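Cytochrome C (Thioalkalivibrio paradoxus ARh 1, PDB 5N1T) probably serves as a small electron-transfer protein, carrying a covalently attached heme c whose iron would switch between oxidation states. Local coordinates at residues G40-N45 against G50-L55. Numbering follows the deposited sequence.
Sequences GCHGPN and GGIPSL. With HEC (heme c), chain F.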
loop_
_atom_site.group_PDB
_atom_site.type_symbol
_atom_site.label_atom_id
_atom_site.label_comp_id
_atom_site.label_asym_id
_atom_site.label_seq_id
_atom_site.Cartn_x
_atom_site.Cartn_y
_atom_site.Cartn_z
ATOM N N GLY B 40 9.710 7.608 24.916
ATOM C CA GLY B 40 9.104 7.148 23.671
ATOM C C GLY B 40 9.808 5.940 23.086
ATOM O O GLY B 40 9.138 4.969 22.725
ATOM N N CYS B 41 11.141 5.976 23.010
ATOM C CA CYS B 41 11.936 4.784 22.617
ATOM C C CYS B 41 12.481 3.989 23.790
ATOM O O CYS B 41 12.608 2.763 23.682
ATOM C CB CYS B 41 13.164 5.129 21.789
ATOM S SG CYS B 41 12.946 5.825 20.141
ATOM N N HIS B 42 12.852 4.683 24.877
ATOM C CA HIS B 42 13.611 4.044 25.957
ATOM C C HIS B 42 12.680 3.382 27.007
ATOM O O HIS B 42 13.160 2.697 27.912
ATOM C CB HIS B 42 14.676 4.994 26.571
ATOM C CG HIS B 42 15.934 5.153 25.747
ATOM N ND1 HIS B 42 16.943 4.203 25.721
ATOM C CD2 HIS B 42 16.369 6.174 24.962
ATOM C CE1 HIS B 42 17.930 4.620 24.937
ATOM N NE2 HIS B 42 17.603 5.810 24.453
ATOM N N GLY B 43 11.359 3.538 26.850
ATOM C CA GLY B 43 10.372 2.858 27.719
ATOM C C GLY B 43 9.941 3.757 28.847
ATOM O O GLY B 43 10.610 4.758 29.074
ATOM N N PRO B 44 8.853 3.400 29.590
ATOM C CA PRO B 44 8.356 4.358 30.615
ATOM C C PRO B 44 9.422 4.534 31.678
ATOM O O PRO B 44 10.002 3.530 32.130
ATOM C CB PRO B 44 7.101 3.675 31.206
ATOM C CG PRO B 44 7.042 2.299 30.602
ATOM C CD PRO B 44 8.286 2.042 29.790
ATOM N N ASN B 45 9.718 5.795 32.013
ATOM C CA ASN B 45 10.808 6.175 32.942
ATOM C C ASN B 45 12.151 5.421 32.803
ATOM O O ASN B 45 12.792 5.074 33.798
ATOM C CB ASN B 45 10.285 6.188 34.391
ATOM C CG ASN B 45 9.724 7.546 34.786
ATOM O OD1 ASN B 45 10.157 8.131 35.782
ATOM N ND2 ASN B 45 8.776 8.073 33.985
ATOM N N GLY B 50 13.216 -4.065 26.016
ATOM C CA GLY B 50 14.293 -4.747 25.303
ATOM C C GLY B 50 14.684 -4.061 24.014
ATOM O O GLY B 50 14.029 -3.124 23.564
ATOM N N GLY B 51 15.753 -4.551 23.416
ATOM C CA GLY B 51 16.288 -4.009 22.192
ATOM C C GLY B 51 17.076 -2.761 22.477
ATOM O O GLY B 51 18.320 -2.790 22.558
ATOM N N ILE B 52 16.339 -1.659 22.612
ATOM C CA ILE B 52 16.912 -0.357 22.898
ATOM C C ILE B 52 17.353 -0.491 24.363
ATOM O O ILE B 52 16.607 -1.044 25.170
ATOM C CB ILE B 52 15.892 0.814 22.644
ATOM C CG1 ILE B 52 15.338 0.796 21.191
ATOM C CG2 ILE B 52 16.541 2.172 22.922
ATOM C CD1 ILE B 52 14.306 1.871 20.845
ATOM N N PRO B 53 18.583 -0.057 24.704
ATOM C CA PRO B 53 18.981 -0.203 26.118
ATOM C C PRO B 53 18.126 0.640 27.084
ATOM O O PRO B 53 17.363 1.522 26.632
ATOM C CB PRO B 53 20.451 0.225 26.126
ATOM C CG PRO B 53 20.627 1.039 24.893
ATOM C CD PRO B 53 19.694 0.441 23.878
ATOM N N SER B 54 18.230 0.299 28.372
ATOM C CA SER B 54 17.495 0.950 29.479
ATOM C C SER B 54 18.162 2.275 29.855
ATOM O O SER B 54 19.311 2.542 29.492
ATOM C CB SER B 54 17.409 0.052 30.727
ATOM O OG SER B 54 16.436 -0.957 30.582
ATOM N N LEU B 55 17.444 3.113 30.581
ATOM C CA LEU B 55 17.969 4.426 30.879
ATOM C C LEU B 55 18.055 4.658 32.391
ATOM O O LEU B 55 19.010 5.273 32.884
ATOM C CB LEU B 55 17.104 5.477 30.177
ATOM C CG LEU B 55 17.866 6.521 29.377
ATOM C CD1 LEU B 55 18.666 5.836 28.275
ATOM C CD2 LEU B 55 16.940 7.611 28.831
HETATM FE FE HEC F . 18.369 6.995 23.215
HETATM C CHA HEC F . 21.059 4.784 23.157
HETATM C CHB HEC F . 19.651 8.459 25.989
HETATM C CHC HEC F . 16.035 9.580 22.912
HETATM C CHD HEC F . 16.869 5.277 20.736
HETATM N NA HEC F . 20.083 6.672 24.357
HETATM C C1A HEC F . 21.038 5.745 24.252
HETATM C C2A HEC F . 22.105 5.777 25.292
HETATM C C3A HEC F . 21.678 6.898 26.131
HETATM C C4A HEC F . 20.441 7.349 25.453
HETATM C CMA HEC F . 22.295 7.496 27.356
HETATM C CAA HEC F . 23.295 4.861 25.437
HETATM C CBA HEC F . 22.733 3.743 26.319
HETATM C CGA HEC F . 23.737 2.688 26.764
HETATM O O1A HEC F . 24.841 2.563 26.191
HETATM O O2A HEC F . 23.422 1.936 27.714
HETATM N NB HEC F . 17.923 8.742 24.264
HETATM C C1B HEC F . 18.551 9.168 25.383
HETATM C C2B HEC F . 18.066 10.418 25.988
HETATM C C3B HEC F . 16.999 10.799 25.069
HETATM C C4B HEC F . 16.971 9.690 24.040
HETATM C CMB HEC F . 18.549 11.170 27.196
HETATM C CAB HEC F . 16.267 12.067 25.320
HETATM C CBB HEC F . 15.165 12.657 24.529
HETATM N NC HEC F . 16.696 7.374 22.025
HETATM C C1C HEC F . 15.834 8.417 22.030
HETATM C C2C HEC F . 14.720 8.330 21.033
HETATM C C3C HEC F . 15.020 7.029 20.380
HETATM C C4C HEC F . 16.221 6.545 21.079
HETATM C CMC HEC F . 13.631 9.333 20.798
HETATM C CAC HEC F . 14.354 6.213 19.321
HETATM C CBC HEC F . 13.183 6.619 18.512
HETATM N ND HEC F . 18.886 5.322 22.130
HETATM C C1D HEC F . 18.200 4.785 21.128
HETATM C C2D HEC F . 18.834 3.601 20.501
HETATM C C3D HEC F . 20.090 3.460 21.255
HETATM C C4D HEC F . 19.993 4.578 22.200
HETATM C CMD HEC F . 18.330 2.728 19.404
HETATM C CAD HEC F . 21.204 2.476 21.095
HETATM C CBD HEC F . 22.273 3.312 20.398
HETATM C CGD HEC F . 22.115 3.453 18.898
HETATM O O1D HEC F . 22.217 2.440 18.169
HETATM O O2D HEC F . 21.912 4.595 18.427
#
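His42 meets Pro53 where the end of helix 29-42 is set against an irregular loop, 50-55, without any regular strand pairing; the backbones come nearest at the CA atoms of His42 and Ser54, 6.1 Å apart. Gly43 leaves helical geometry with positive phi (95°), a conformation glycine adopts easily, which suits it to the exit from the helix. His42 carries the contact. Its CG stands anti to its own carbonyl carbon (chi1 -78°), which sends the imidazole toward the heme, where NE2 binds the iron at 1.9 Å. From the other ring nitrogen, ND1 donates to Pro53 O at 2.9 Å; the N-H...O angle is 158° and the acceptor lies almost in the imidazole plane. Iron and carbonyl thus fix the ring's rotation, and the bond probably makes the imidazole a more electron-rich ligand. Two branched aliphatic residues clamp the faces: Leu55 CD1 sits 3.6 Å from the ring centroid in a CH-pi contact, and on the opposite face Ile52 CG2 comes within 3.5 Å of His42 CE1. Ile52 also reaches back with CD1, 3.6 Å from Cys41 CB, while Cys41 SG forms a thioether with the heme. Pro53, its carbonyl taken by His42, packs ring atom CG on HEC CBA, a propionate carbon, at 3.7 Å. As in class I cytochromes c, Cys38, Cys41 and His42 form a CXXCH motif, here ending helix 29-42 on the proximal side; Met80, starting helix 80-84, supplies the other axial ligand, and the loop walls the heme before helix 60-72 begins.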